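Side-chain contacts in oxidoreductase, short chain dehydrogenase/reductase family protein (Bifidobacterium adolescentis L2-32, PDB 6OW4), which acts as an NADH-dependent 20beta-hydroxysteroid dehydrogenase of the short-chain dehydrogenase/reductase family: residues G174-T179 / R212-A217; N186-M191 / T195-Y200; N226-G231 / L270-D275. All coordinates share one frame; numbering follows the deposited sequence.

Contact 1 (G174-T179 / R212-A217); sequences GSLIFT and RYLAAA. With NAD (nicotinamide-adenine-dinucleotide), chain N.
Leu214 meets both Phe178 and Leu176 through a single methyl group. Leu214 CD1 lies 3.8 Å from Phe178 CZ and 4.3 Å from Leu176 CD1. The methyl approaches the phenyl ring obliquely, and the two side chains cross at about a right angle. The leucine has its CG anti to its own carbonyl carbon, and chi2 is fully extended at -179°. This stretches CD1 away from the helix, towards Phe178 and Leu176. The contact is thin, burying 86 Å² in all, and purely apolar. No hydrogen bond crosses it. The nearest CA pair, Leu176 CA and Ala215 CA, is 8.8 Å apart, so Leu214 and the two strand side chains make the contact.

The two segments belong to one beta-alpha-beta crossover of the Rossmann fold. Strand 174-179 leads through helix 198-217 into strand 223-230, its parallel neighbour in the central sheet. Leu176 and Phe178 alternate with Ser175 and Ile177, so they share the sheet face turned to this helix. Helix 142-170 packs on the same face. Its Ala163 and Met167 touch Leu176, and its His164 touches Leu214.

The cofactor and polar contacts lie at the ends. At the C-terminal end of the strand, Thr179 has CG2 anti to the backbone N, and this methyl packs within 3.3 Å of NAD O4D. Its OG1 is hydrogen-bonded to Asn128 OD1, while its carbonyl accepts a bond from Lys204 NZ. On the helix, Arg212 NH2 bonds to His185 O of the second subunit and Ser292 O of the third.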
loop_
_atom_site.group_PDB
_atom_site.type_symbol
_atom_site.label_atom_id
_atom_site.label_comp_id
_atom_site.label_asym_id
_atom_site.label_seq_id
_atom_site.Cartn_x
_atom_site.Cartn_y
_atom_site.Cartn_z
ATOM N N GLY F 174 -12.402 -16.031 -17.610
ATOM C CA GLY F 174 -11.463 -16.912 -16.892
ATOM C C GLY F 174 -10.819 -16.233 -15.698
ATOM O O GLY F 174 -11.149 -15.064 -15.432
ATOM N N SER F 175 -9.924 -16.945 -15.007
ATOM C CA SER F 175 -9.254 -16.504 -13.754
ATOM C C SER F 175 -7.745 -16.753 -13.844
ATOM O O SER F 175 -7.340 -17.933 -13.888
ATOM C CB SER F 175 -9.848 -17.200 -12.558
ATOM O OG SER F 175 -9.204 -16.790 -11.360
ATOM N N LEU F 176 -6.950 -15.678 -13.864
ATOM C CA LEU F 176 -5.465 -15.729 -13.827
ATOM C C LEU F 176 -5.008 -15.592 -12.373
ATOM O O LEU F 176 -5.411 -14.608 -11.726
ATOM C CB LEU F 176 -4.891 -14.597 -14.684
ATOM C CG LEU F 176 -5.416 -14.510 -16.115
ATOM C CD1 LEU F 176 -4.920 -13.241 -16.787
ATOM C CD2 LEU F 176 -5.014 -15.739 -16.920
ATOM N N ILE F 177 -4.211 -16.548 -11.888
ATOM C CA ILE F 177 -3.563 -16.500 -10.543
ATOM C C ILE F 177 -2.044 -16.525 -10.746
ATOM O O ILE F 177 -1.520 -17.560 -11.192
ATOM C CB ILE F 177 -4.044 -17.647 -9.628
ATOM C CG1 ILE F 177 -5.573 -17.730 -9.562
ATOM C CG2 ILE F 177 -3.432 -17.512 -8.243
ATOM C CD1 ILE F 177 -6.184 -18.731 -10.517
ATOM N N PHE F 178 -1.377 -15.414 -10.435
ATOM C CA PHE F 178 0.097 -15.260 -10.493
ATOM C C PHE F 178 0.660 -15.437 -9.081
ATOM O O PHE F 178 0.171 -14.758 -8.165
ATOM C CB PHE F 178 0.473 -13.885 -11.052
ATOM C CG PHE F 178 0.040 -13.614 -12.472
ATOM C CD1 PHE F 178 -1.283 -13.328 -12.775
ATOM C CD2 PHE F 178 0.967 -13.602 -13.502
ATOM C CE1 PHE F 178 -1.670 -13.062 -14.080
ATOM C CE2 PHE F 178 0.580 -13.330 -14.805
ATOM C CZ PHE F 178 -0.739 -13.065 -15.093
ATOM N N THR F 179 1.646 -16.319 -8.908
ATOM C CA THR F 179 2.389 -16.481 -7.630
ATOM C C THR F 179 3.401 -15.336 -7.509
ATOM O O THR F 179 4.366 -15.314 -8.297
ATOM C CB THR F 179 3.063 -17.855 -7.528
ATOM O OG1 THR F 179 2.086 -18.858 -7.803
ATOM C CG2 THR F 179 3.665 -18.108 -6.164
ATOM N N ARG F 212 -2.309 -6.630 -11.961
ATOM C CA ARG F 212 -3.196 -5.460 -11.720
ATOM C C ARG F 212 -3.591 -4.829 -13.061
ATOM O O ARG F 212 -4.777 -4.479 -13.212
ATOM C CB ARG F 212 -2.522 -4.449 -10.784
ATOM C CG ARG F 212 -2.702 -4.785 -9.311
ATOM C CD ARG F 212 -1.857 -3.961 -8.358
ATOM N NE ARG F 212 -2.161 -2.535 -8.360
ATOM C CZ ARG F 212 -3.240 -1.969 -7.819
ATOM N NH1 ARG F 212 -4.177 -2.702 -7.238
ATOM N NH2 ARG F 212 -3.389 -0.657 -7.878
ATOM N N TYR F 213 -2.651 -4.698 -14.004
ATOM C CA TYR F 213 -2.926 -4.092 -15.332
ATOM C C TYR F 213 -3.887 -4.987 -16.121
ATOM O O TYR F 213 -4.861 -4.452 -16.686
ATOM C CB TYR F 213 -1.665 -3.848 -16.167
ATOM C CG TYR F 213 -2.005 -3.319 -17.535
ATOM C CD1 TYR F 213 -2.203 -1.964 -17.749
ATOM C CD2 TYR F 213 -2.230 -4.182 -18.597
ATOM C CE1 TYR F 213 -2.567 -1.476 -18.993
ATOM C CE2 TYR F 213 -2.596 -3.710 -19.847
ATOM C CZ TYR F 213 -2.765 -2.351 -20.045
ATOM O OH TYR F 213 -3.129 -1.883 -21.273
ATOM N N LEU F 214 -3.609 -6.295 -16.179
ATOM C CA LEU F 214 -4.416 -7.277 -16.954
ATOM C C LEU F 214 -5.855 -7.283 -16.423
ATOM O O LEU F 214 -6.781 -7.347 -17.252
ATOM C CB LEU F 214 -3.777 -8.667 -16.862
ATOM C CG LEU F 214 -2.429 -8.837 -17.565
ATOM C CD1 LEU F 214 -1.925 -10.263 -17.417
ATOM C CD2 LEU F 214 -2.514 -8.460 -19.037
ATOM N N ALA F 215 -6.027 -7.195 -15.099
ATOM C CA ALA F 215 -7.340 -7.118 -14.412
ATOM C C ALA F 215 -8.152 -5.943 -14.972
ATOM O O ALA F 215 -9.336 -6.145 -15.301
ATOM C CB ALA F 215 -7.141 -6.989 -12.922
ATOM N N ALA F 216 -7.529 -4.766 -15.089
ATOM C CA ALA F 216 -8.137 -3.526 -15.629
ATOM C C ALA F 216 -8.434 -3.685 -17.125
ATOM O O ALA F 216 -9.520 -3.262 -17.564
ATOM C CB ALA F 216 -7.218 -2.354 -15.384
ATOM N N ALA F 217 -7.496 -4.272 -17.874
ATOM C CA ALA F 217 -7.517 -4.354 -19.354
ATOM C C ALA F 217 -8.474 -5.455 -19.828
ATOM O O ALA F 217 -9.116 -5.252 -20.873
ATOM C CB ALA F 217 -6.119 -4.584 -19.871
HETATM P PA NAD N . 9.879 -24.963 -6.394
HETATM O O1A NAD N . 11.267 -24.529 -6.733
HETATM O O2A NAD N . 9.813 -26.496 -6.332
HETATM O O5B NAD N . 8.829 -24.454 -7.475
HETATM C C5B NAD N . 9.260 -23.720 -8.621
HETATM C C4B NAD N . 8.905 -24.559 -9.882
HETATM O O4B NAD N . 9.028 -23.608 -11.120
HETATM C C3B NAD N . 9.700 -25.529 -10.062
HETATM O O3B NAD N . 8.984 -26.802 -10.254
HETATM C C2B NAD N . 10.569 -25.187 -11.438
HETATM O O2B NAD N . 10.883 -26.418 -12.153
HETATM C C1B NAD N . 9.830 -24.425 -12.140
HETATM N N9A NAD N . 10.690 -23.517 -12.965
HETATM C C8A NAD N . 11.700 -22.641 -12.761
HETATM N N7A NAD N . 12.070 -22.135 -13.965
HETATM C C5A NAD N . 11.290 -22.700 -14.909
HETATM C C6A NAD N . 11.254 -22.532 -16.300
HETATM N N6A NAD N . 11.972 -21.752 -17.254
HETATM N N1A NAD N . 10.359 -23.227 -17.040
HETATM C C2A NAD N . 9.485 -24.098 -16.434
HETATM N N3A NAD N . 9.519 -24.266 -15.055
HETATM C C4A NAD N . 10.427 -23.561 -14.301
HETATM O O3 NAD N . 9.474 -24.335 -4.927
HETATM P PN NAD N . 8.045 -23.663 -4.604
HETATM O O1N NAD N . 8.012 -23.299 -3.147
HETATM O O2N NAD N . 6.933 -24.666 -4.917
HETATM O O5D NAD N . 7.888 -22.330 -5.467
HETATM C C5D NAD N . 6.795 -22.155 -6.357
HETATM C C4D NAD N . 6.556 -20.639 -6.583
HETATM O O4D NAD N . 6.221 -20.074 -5.456
HETATM C C3D NAD N . 7.825 -19.952 -7.051
HETATM O O3D NAD N . 7.536 -19.086 -8.072
HETATM C C2D NAD N . 8.329 -19.179 -5.796
HETATM O O2D NAD N . 9.128 -18.011 -6.263
HETATM C C1D NAD N . 7.243 -18.846 -5.187
HETATM N N1N NAD N . 7.380 -18.659 -3.739
HETATM C C2N NAD N . 7.628 -19.740 -2.903
HETATM C C3N NAD N . 7.754 -19.550 -1.518
HETATM C C7N NAD N . 8.041 -20.742 -0.573
HETATM O O7N NAD N . 8.653 -20.557 0.463
HETATM N N7N NAD N . 7.597 -22.056 -0.891
HETATM C C4N NAD N . 7.624 -18.282 -0.984
HETATM C C5N NAD N . 7.371 -17.201 -1.813
HETATM C C6N NAD N . 7.241 -17.400 -3.194
#

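Contact 2 (N186-M191 / T195-Y200). With NAD (nicotinamide-adenine-dinucleotide), chain N.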
loop_
_atom_site.group_PDB
_atom_site.type_symbol
_atom_site.label_atom_id
_atom_site.label_comp_id
_atom_site.label_asym_id
_atom_site.label_seq_id
_atom_site.Cartn_x
_atom_site.Cartn_y
_atom_site.Cartn_z
ATOM N N ASN F 186 8.321 -6.645 0.793
ATOM C CA ASN F 186 9.314 -6.382 1.868
ATOM C C ASN F 186 10.603 -7.153 1.574
ATOM O O ASN F 186 10.510 -8.282 1.064
ATOM C CB ASN F 186 8.776 -6.814 3.235
ATOM C CG ASN F 186 7.572 -6.015 3.682
ATOM O OD1 ASN F 186 6.438 -6.466 3.540
ATOM N ND2 ASN F 186 7.807 -4.828 4.215
ATOM N N ALA F 187 11.759 -6.572 1.903
ATOM C CA ALA F 187 13.046 -7.299 1.979
ATOM C C ALA F 187 12.966 -8.263 3.169
ATOM O O ALA F 187 12.823 -7.775 4.311
ATOM C CB ALA F 187 14.200 -6.337 2.113
ATOM N N ASN F 188 13.008 -9.573 2.903
ATOM C CA ASN F 188 12.844 -10.639 3.928
ATOM C C ASN F 188 13.880 -10.420 5.036
ATOM O O ASN F 188 15.084 -10.376 4.722
ATOM C CB ASN F 188 12.958 -12.045 3.333
ATOM C CG ASN F 188 11.932 -12.331 2.256
ATOM O OD1 ASN F 188 11.294 -11.418 1.735
ATOM N ND2 ASN F 188 11.772 -13.598 1.910
ATOM N N TYR F 189 13.413 -10.276 6.279
ATOM C CA TYR F 189 14.233 -9.946 7.474
ATOM C C TYR F 189 14.920 -11.215 7.997
ATOM O O TYR F 189 14.239 -12.253 8.129
ATOM C CB TYR F 189 13.351 -9.301 8.546
ATOM C CG TYR F 189 13.976 -9.228 9.915
ATOM C CD1 TYR F 189 14.792 -8.167 10.272
ATOM C CD2 TYR F 189 13.755 -10.224 10.853
ATOM C CE1 TYR F 189 15.372 -8.095 11.529
ATOM C CE2 TYR F 189 14.326 -10.168 12.114
ATOM C CZ TYR F 189 15.138 -9.099 12.452
ATOM O OH TYR F 189 15.703 -9.040 13.690
ATOM N N MET F 190 16.224 -11.124 8.289
ATOM C CA MET F 190 17.029 -12.197 8.937
ATOM C C MET F 190 18.060 -11.566 9.882
ATOM O O MET F 190 19.214 -11.364 9.452
ATOM C CB MET F 190 17.748 -13.069 7.902
ATOM C CG MET F 190 16.853 -14.106 7.247
ATOM S SD MET F 190 16.228 -15.348 8.409
ATOM C CE MET F 190 17.678 -16.382 8.610
ATOM N N MET F 191 17.636 -11.260 11.112
ATOM C CA MET F 191 18.502 -10.859 12.256
ATOM C C MET F 191 19.404 -9.682 11.858
ATOM O O MET F 191 20.642 -9.845 11.884
ATOM C CB MET F 191 19.357 -12.044 12.720
ATOM C CG MET F 191 18.537 -13.228 13.201
ATOM S SD MET F 191 19.556 -14.677 13.580
ATOM C CE MET F 191 20.459 -14.086 15.010
ATOM N N THR F 195 17.596 -11.061 3.422
ATOM C CA THR F 195 17.914 -12.288 2.640
ATOM C C THR F 195 18.301 -11.882 1.219
ATOM O O THR F 195 17.912 -10.814 0.754
ATOM C CB THR F 195 16.736 -13.273 2.612
ATOM O OG1 THR F 195 15.647 -12.661 1.919
ATOM C CG2 THR F 195 16.284 -13.702 3.989
ATOM N N PRO F 196 19.083 -12.711 0.489
ATOM C CA PRO F 196 19.371 -12.448 -0.922
ATOM C C PRO F 196 18.134 -12.631 -1.820
ATOM O O PRO F 196 17.951 -13.706 -2.370
ATOM C CB PRO F 196 20.473 -13.468 -1.248
ATOM C CG PRO F 196 20.215 -14.605 -0.282
ATOM C CD PRO F 196 19.750 -13.924 0.987
ATOM N N VAL F 197 17.322 -11.575 -1.945
ATOM C CA VAL F 197 16.065 -11.548 -2.758
ATOM C C VAL F 197 15.969 -10.209 -3.508
ATOM O O VAL F 197 14.840 -9.707 -3.682
ATOM C CB VAL F 197 14.823 -11.804 -1.875
ATOM C CG1 VAL F 197 14.804 -13.224 -1.330
ATOM C CG2 VAL F 197 14.699 -10.798 -0.737
ATOM N N ASN F 198 17.107 -9.670 -3.960
ATOM C CA ASN F 198 17.214 -8.348 -4.638
ATOM C C ASN F 198 16.425 -8.383 -5.954
ATOM O O ASN F 198 15.410 -7.668 -6.055
ATOM C CB ASN F 198 18.677 -7.956 -4.868
ATOM C CG ASN F 198 18.845 -6.599 -5.520
ATOM O OD1 ASN F 198 17.869 -5.906 -5.795
ATOM N ND2 ASN F 198 20.085 -6.209 -5.767
ATOM N N ALA F 199 16.891 -9.169 -6.929
ATOM C CA ALA F 199 16.244 -9.366 -8.246
ATOM C C ALA F 199 14.928 -10.126 -8.061
ATOM O O ALA F 199 13.952 -9.782 -8.744
ATOM C CB ALA F 199 17.170 -10.102 -9.180
ATOM N N TYR F 200 14.914 -11.123 -7.173
ATOM C CA TYR F 200 13.745 -12.003 -6.908
ATOM C C TYR F 200 12.532 -11.151 -6.528
ATOM O O TYR F 200 11.476 -11.301 -7.166
ATOM C CB TYR F 200 14.049 -13.006 -5.796
ATOM C CG TYR F 200 12.883 -13.898 -5.452
ATOM C CD1 TYR F 200 12.536 -14.961 -6.271
ATOM C CD2 TYR F 200 12.118 -13.671 -4.319
ATOM C CE1 TYR F 200 11.462 -15.782 -5.970
ATOM C CE2 TYR F 200 11.043 -14.484 -4.003
ATOM C CZ TYR F 200 10.714 -15.543 -4.831
ATOM O OH TYR F 200 9.659 -16.346 -4.522
HETATM P PA NAD N . 9.879 -24.963 -6.394
HETATM O O1A NAD N . 11.267 -24.529 -6.733
HETATM O O2A NAD N . 9.813 -26.496 -6.332
HETATM O O5B NAD N . 8.829 -24.454 -7.475
HETATM C C5B NAD N . 9.260 -23.720 -8.621
HETATM C C4B NAD N . 8.905 -24.559 -9.882
HETATM O O4B NAD N . 9.028 -23.608 -11.120
HETATM C C3B NAD N . 9.700 -25.529 -10.062
HETATM O O3B NAD N . 8.984 -26.802 -10.254
HETATM C C2B NAD N . 10.569 -25.187 -11.438
HETATM O O2B NAD N . 10.883 -26.418 -12.153
HETATM C C1B NAD N . 9.830 -24.425 -12.140
HETATM N N9A NAD N . 10.690 -23.517 -12.965
HETATM C C8A NAD N . 11.700 -22.641 -12.761
HETATM N N7A NAD N . 12.070 -22.135 -13.965
HETATM C C5A NAD N . 11.290 -22.700 -14.909
HETATM C C6A NAD N . 11.254 -22.532 -16.300
HETATM N N6A NAD N . 11.972 -21.752 -17.254
HETATM N N1A NAD N . 10.359 -23.227 -17.040
HETATM C C2A NAD N . 9.485 -24.098 -16.434
HETATM N N3A NAD N . 9.519 -24.266 -15.055
HETATM C C4A NAD N . 10.427 -23.561 -14.301
HETATM O O3 NAD N . 9.474 -24.335 -4.927
HETATM P PN NAD N . 8.045 -23.663 -4.604
HETATM O O1N NAD N . 8.012 -23.299 -3.147
HETATM O O2N NAD N . 6.933 -24.666 -4.917
HETATM O O5D NAD N . 7.888 -22.330 -5.467
HETATM C C5D NAD N . 6.795 -22.155 -6.357
HETATM C C4D NAD N . 6.556 -20.639 -6.583
HETATM O O4D NAD N . 6.221 -20.074 -5.456
HETATM C C3D NAD N . 7.825 -19.952 -7.051
HETATM O O3D NAD N . 7.536 -19.086 -8.072
HETATM C C2D NAD N . 8.329 -19.179 -5.796
HETATM O O2D NAD N . 9.128 -18.011 -6.263
HETATM C C1D NAD N . 7.243 -18.846 -5.187
HETATM N N1N NAD N . 7.380 -18.659 -3.739
HETATM C C2N NAD N . 7.628 -19.740 -2.903
HETATM C C3N NAD N . 7.754 -19.550 -1.518
HETATM C C7N NAD N . 8.041 -20.742 -0.573
HETATM O O7N NAD N . 8.653 -20.557 0.463
HETATM N N7N NAD N . 7.597 -22.056 -0.891
HETATM C C4N NAD N . 7.624 -18.282 -0.984
HETATM C C5N NAD N . 7.371 -17.201 -1.813
HETATM C C6N NAD N . 7.241 -17.400 -3.194
#
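Thr195 and Asn188 are joined by a backbone hydrogen bond and by close side-chain packing. Thr195 N donates to Asn188 O at 2.9 Å, with an N-H...O angle of 157°. The donor lies in the carbonyl plane, so the bond is well aimed. It sits just beyond the two short antiparallel strands 189-190 and 193-194, which form a beta-hairpin.

The tight part surrounds Thr195. With chi1 at 64°, OG1 sits between the backbone N and the carbonyl carbon. This turns Thr195 OG1 against Asn188 CB, 3.1 Å away. OG1 is buried here and has no hydrogen-bond partner in the model. The other branch, Thr195 CG2, faces Met190 CG and passes 3.6 Å from Asn188 O. Replacing this threonine by an alanine is likely to leave a gap beside Asn188 CB, where OG1 and CG2 now pack, and to take away the CG2 contact with Met190.

The packing is looser at Val197, which is buried, and towards solvent at Met190, which is partly exposed. Val197 comes nearest with CG2: Val197 CG2 is 4.2 Å from Asn188 N. Met190 bends at chi2 and chi3, its end leads away, and it is poorly ordered.

Further on, Tyr200 OH makes a very short 2.5 Å hydrogen bond to NAD O2D, which lies in the plane of the ring at its edge. Tyr200 and Lys204 match the Tyr-X-X-X-Lys motif of the family, consistent with a catalytic tyrosine.

Asp136 accepts bonds from the N-H groups of Ala199 and Tyr200 at the start of helix 198-217. Helix 142-170 flanks the first turn of that helix, with Trp145 against Asn198 and Ala199.

Contact 3 (N226-G231 / L270-D275); sequences NTISPG and LFLASD. With NAD (nicotinamide-adenine-dinucleotide), chain N.
This is a buried, apolar helix-on-sheet contact in the Rossmann fold. Strand 223-230 of the central parallel sheet meets the end of helix 262-273 through one leucine. Leu272 has CG anti to its carbonyl carbon, and its two methyls fork over Asn226 and Ile228, alternate residues on one face of the strand.

CD1 takes the tighter side. Leu272 CD1 lies 3.5 Å from Ile228 CG1, closer than usual carbon packing, and 3.8 Å from Ile228 CD1. The two side chains slide past each other in opposite directions. Leu272 CD2 lies against both the carbon and the amide end of Asn226, 4.0 Å from Asn226 CB and from Asn226 ND2.

The polar partners of this amide lie elsewhere: ND2 bonds to Val280 O and OD1 accepts from Thr283 N. These bonds hold the amide in place, so the methyl packs on a fixed group. The side chain of Thr227 points away from the helix, and its OG1 bonds to Asp284 OD1. Next in the helix, Phe271 stacks on Phe271 of the third subunit.

Beyond Ile228 the strand runs out to the cofactor. Pro230 ends the strand and Gly231 follows it, consistent with the Pro-Gly motif of the family. Both lie beside the nicotinamide. Pro230 CG packs 3.8 Å from NAD C5N and C6N, and Gly231 O stands 3.4 Å from NAD C4N.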
loop_
_atom_site.group_PDB
_atom_site.type_symbol
_atom_site.label_atom_id
_atom_site.label_comp_id
_atom_site.label_asym_id
_atom_site.label_seq_id
_atom_site.Cartn_x
_atom_site.Cartn_y
_atom_site.Cartn_z
ATOM N N ASN F 226 -5.462 -11.996 -10.369
ATOM C CA ASN F 226 -5.082 -11.773 -8.950
ATOM C C ASN F 226 -3.727 -12.434 -8.686
ATOM O O ASN F 226 -3.317 -13.293 -9.489
ATOM C CB ASN F 226 -6.155 -12.296 -7.992
ATOM C CG ASN F 226 -7.462 -11.545 -8.117
ATOM O OD1 ASN F 226 -7.554 -10.383 -7.724
ATOM N ND2 ASN F 226 -8.477 -12.199 -8.662
ATOM N N THR F 227 -3.073 -12.032 -7.597
ATOM C CA THR F 227 -1.784 -12.596 -7.128
ATOM C C THR F 227 -1.964 -13.231 -5.748
ATOM O O THR F 227 -2.827 -12.766 -4.980
ATOM C CB THR F 227 -0.691 -11.524 -7.083
ATOM O OG1 THR F 227 -1.144 -10.484 -6.218
ATOM C CG2 THR F 227 -0.373 -10.960 -8.449
ATOM N N ILE F 228 -1.167 -14.263 -5.472
ATOM C CA ILE F 228 -0.988 -14.871 -4.125
ATOM C C ILE F 228 0.451 -14.584 -3.693
ATOM O O ILE F 228 1.371 -14.925 -4.458
ATOM C CB ILE F 228 -1.310 -16.377 -4.161
ATOM C CG1 ILE F 228 -2.735 -16.623 -4.664
ATOM C CG2 ILE F 228 -1.072 -17.021 -2.802
ATOM C CD1 ILE F 228 -3.061 -18.079 -4.899
ATOM N N SER F 229 0.626 -13.949 -2.532
ATOM C CA SER F 229 1.941 -13.582 -1.948
ATOM C C SER F 229 2.218 -14.468 -0.740
ATOM O O SER F 229 2.071 -14.028 0.400
ATOM C CB SER F 229 1.974 -12.123 -1.588
ATOM O OG SER F 229 1.887 -11.321 -2.754
ATOM N N PRO F 230 2.620 -15.745 -0.945
ATOM C CA PRO F 230 2.899 -16.640 0.174
ATOM C C PRO F 230 4.101 -16.140 0.989
ATOM O O PRO F 230 4.999 -15.555 0.409
ATOM C CB PRO F 230 3.197 -17.995 -0.488
ATOM C CG PRO F 230 3.634 -17.639 -1.890
ATOM C CD PRO F 230 2.854 -16.391 -2.246
ATOM N N GLY F 231 4.066 -16.355 2.305
ATOM C CA GLY F 231 5.216 -16.145 3.202
ATOM C C GLY F 231 6.134 -17.351 3.169
ATOM O O GLY F 231 6.304 -17.929 2.080
ATOM N N LEU F 270 -7.728 -22.238 -5.233
ATOM C CA LEU F 270 -9.112 -22.716 -5.497
ATOM C C LEU F 270 -10.083 -21.533 -5.403
ATOM O O LEU F 270 -10.872 -21.344 -6.350
ATOM C CB LEU F 270 -9.471 -23.818 -4.497
ATOM C CG LEU F 270 -10.884 -24.389 -4.621
ATOM C CD1 LEU F 270 -11.201 -24.773 -6.058
ATOM C CD2 LEU F 270 -11.065 -25.588 -3.703
ATOM N N PHE F 271 -10.010 -20.761 -4.312
ATOM C CA PHE F 271 -10.873 -19.581 -4.039
ATOM C C PHE F 271 -10.788 -18.588 -5.208
ATOM O O PHE F 271 -11.846 -18.149 -5.696
ATOM C CB PHE F 271 -10.488 -18.918 -2.712
ATOM C CG PHE F 271 -11.157 -17.589 -2.457
ATOM C CD1 PHE F 271 -12.521 -17.515 -2.218
ATOM C CD2 PHE F 271 -10.425 -16.410 -2.463
ATOM C CE1 PHE F 271 -13.138 -16.294 -1.991
ATOM C CE2 PHE F 271 -11.043 -15.191 -2.236
ATOM C CZ PHE F 271 -12.398 -15.135 -1.998
ATOM N N LEU F 272 -9.568 -18.251 -5.641
ATOM C CA LEU F 272 -9.316 -17.253 -6.719
ATOM C C LEU F 272 -9.734 -17.829 -8.077
ATOM O O LEU F 272 -10.276 -17.063 -8.893
ATOM C CB LEU F 272 -7.838 -16.845 -6.717
ATOM C CG LEU F 272 -7.401 -15.946 -5.558
ATOM C CD1 LEU F 272 -5.913 -15.641 -5.638
ATOM C CD2 LEU F 272 -8.200 -14.650 -5.531
ATOM N N ALA F 273 -9.501 -19.125 -8.307
ATOM C CA ALA F 273 -9.847 -19.835 -9.562
ATOM C C ALA F 273 -11.371 -19.973 -9.690
ATOM O O ALA F 273 -11.879 -19.835 -10.822
ATOM C CB ALA F 273 -9.164 -21.181 -9.601
ATOM N N SER F 274 -12.067 -20.221 -8.574
ATOM C CA SER F 274 -13.522 -20.530 -8.517
ATOM C C SER F 274 -14.354 -19.240 -8.471
ATOM O O SER F 274 -13.762 -18.149 -8.385
ATOM C CB SER F 274 -13.828 -21.436 -7.345
ATOM O OG SER F 274 -13.696 -20.749 -6.109
ATOM N N ASP F 275 -15.683 -19.375 -8.521
ATOM C CA ASP F 275 -16.661 -18.252 -8.536
ATOM C C ASP F 275 -16.798 -17.635 -7.140
ATOM O O ASP F 275 -17.433 -16.569 -7.039
ATOM C CB ASP F 275 -18.038 -18.710 -9.016
ATOM C CG ASP F 275 -18.020 -19.290 -10.416
ATOM O OD1 ASP F 275 -17.084 -20.054 -10.713
ATOM O OD2 ASP F 275 -18.932 -18.967 -11.198
HETATM P PA NAD N . 9.879 -24.963 -6.394
HETATM O O1A NAD N . 11.267 -24.529 -6.733
HETATM O O2A NAD N . 9.813 -26.496 -6.332
HETATM O O5B NAD N . 8.829 -24.454 -7.475
HETATM C C5B NAD N . 9.260 -23.720 -8.621
HETATM C C4B NAD N . 8.905 -24.559 -9.882
HETATM O O4B NAD N . 9.028 -23.608 -11.120
HETATM C C3B NAD N . 9.700 -25.529 -10.062
HETATM O O3B NAD N . 8.984 -26.802 -10.254
HETATM C C2B NAD N . 10.569 -25.187 -11.438
HETATM O O2B NAD N . 10.883 -26.418 -12.153
HETATM C C1B NAD N . 9.830 -24.425 -12.140
HETATM N N9A NAD N . 10.690 -23.517 -12.965
HETATM C C8A NAD N . 11.700 -22.641 -12.761
HETATM N N7A NAD N . 12.070 -22.135 -13.965
HETATM C C5A NAD N . 11.290 -22.700 -14.909
HETATM C C6A NAD N . 11.254 -22.532 -16.300
HETATM N N6A NAD N . 11.972 -21.752 -17.254
HETATM N N1A NAD N . 10.359 -23.227 -17.040
HETATM C C2A NAD N . 9.485 -24.098 -16.434
HETATM N N3A NAD N . 9.519 -24.266 -15.055
HETATM C C4A NAD N . 10.427 -23.561 -14.301
HETATM O O3 NAD N . 9.474 -24.335 -4.927
HETATM P PN NAD N . 8.045 -23.663 -4.604
HETATM O O1N NAD N . 8.012 -23.299 -3.147
HETATM O O2N NAD N . 6.933 -24.666 -4.917
HETATM O O5D NAD N . 7.888 -22.330 -5.467
HETATM C C5D NAD N . 6.795 -22.155 -6.357
HETATM C C4D NAD N . 6.556 -20.639 -6.583
HETATM O O4D NAD N . 6.221 -20.074 -5.456
HETATM C C3D NAD N . 7.825 -19.952 -7.051
HETATM O O3D NAD N . 7.536 -19.086 -8.072
HETATM C C2D NAD N . 8.329 -19.179 -5.796
HETATM O O2D NAD N . 9.128 -18.011 -6.263
HETATM C C1D NAD N . 7.243 -18.846 -5.187
HETATM N N1N NAD N . 7.380 -18.659 -3.739
HETATM C C2N NAD N . 7.628 -19.740 -2.903
HETATM C C3N NAD N . 7.754 -19.550 -1.518
HETATM C C7N NAD N . 8.041 -20.742 -0.573
HETATM O O7N NAD N . 8.653 -20.557 0.463
HETATM N N7N NAD N . 7.597 -22.056 -0.891
HETATM C C4N NAD N . 7.624 -18.282 -0.984
HETATM C C5N NAD N . 7.371 -17.201 -1.813
HETATM C C6N NAD N . 7.241 -17.400 -3.194
#

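Overall arrangement
Contacts 1 and 3 are neighbours, with centres 11 Å apart. Their strands, 174-179 and 223-230, lie side by side in the parallel sheet, where Leu176 O and Asn226 N are 2.9 Å apart. Their helices pack on opposite faces of that sheet. A second link, Ser175 OG to Leu272 O at 2.7 Å, ties strand 174-179 to the helix of contact 3. Contact 2 is nested in the chain loop closed by contact 1 and shares helix 198-217 with it. Its centre lies about 26 Å from that of contact 1 and 23 Å from that of contact 3. All three reach NAD, near its nicotinamide riboside half.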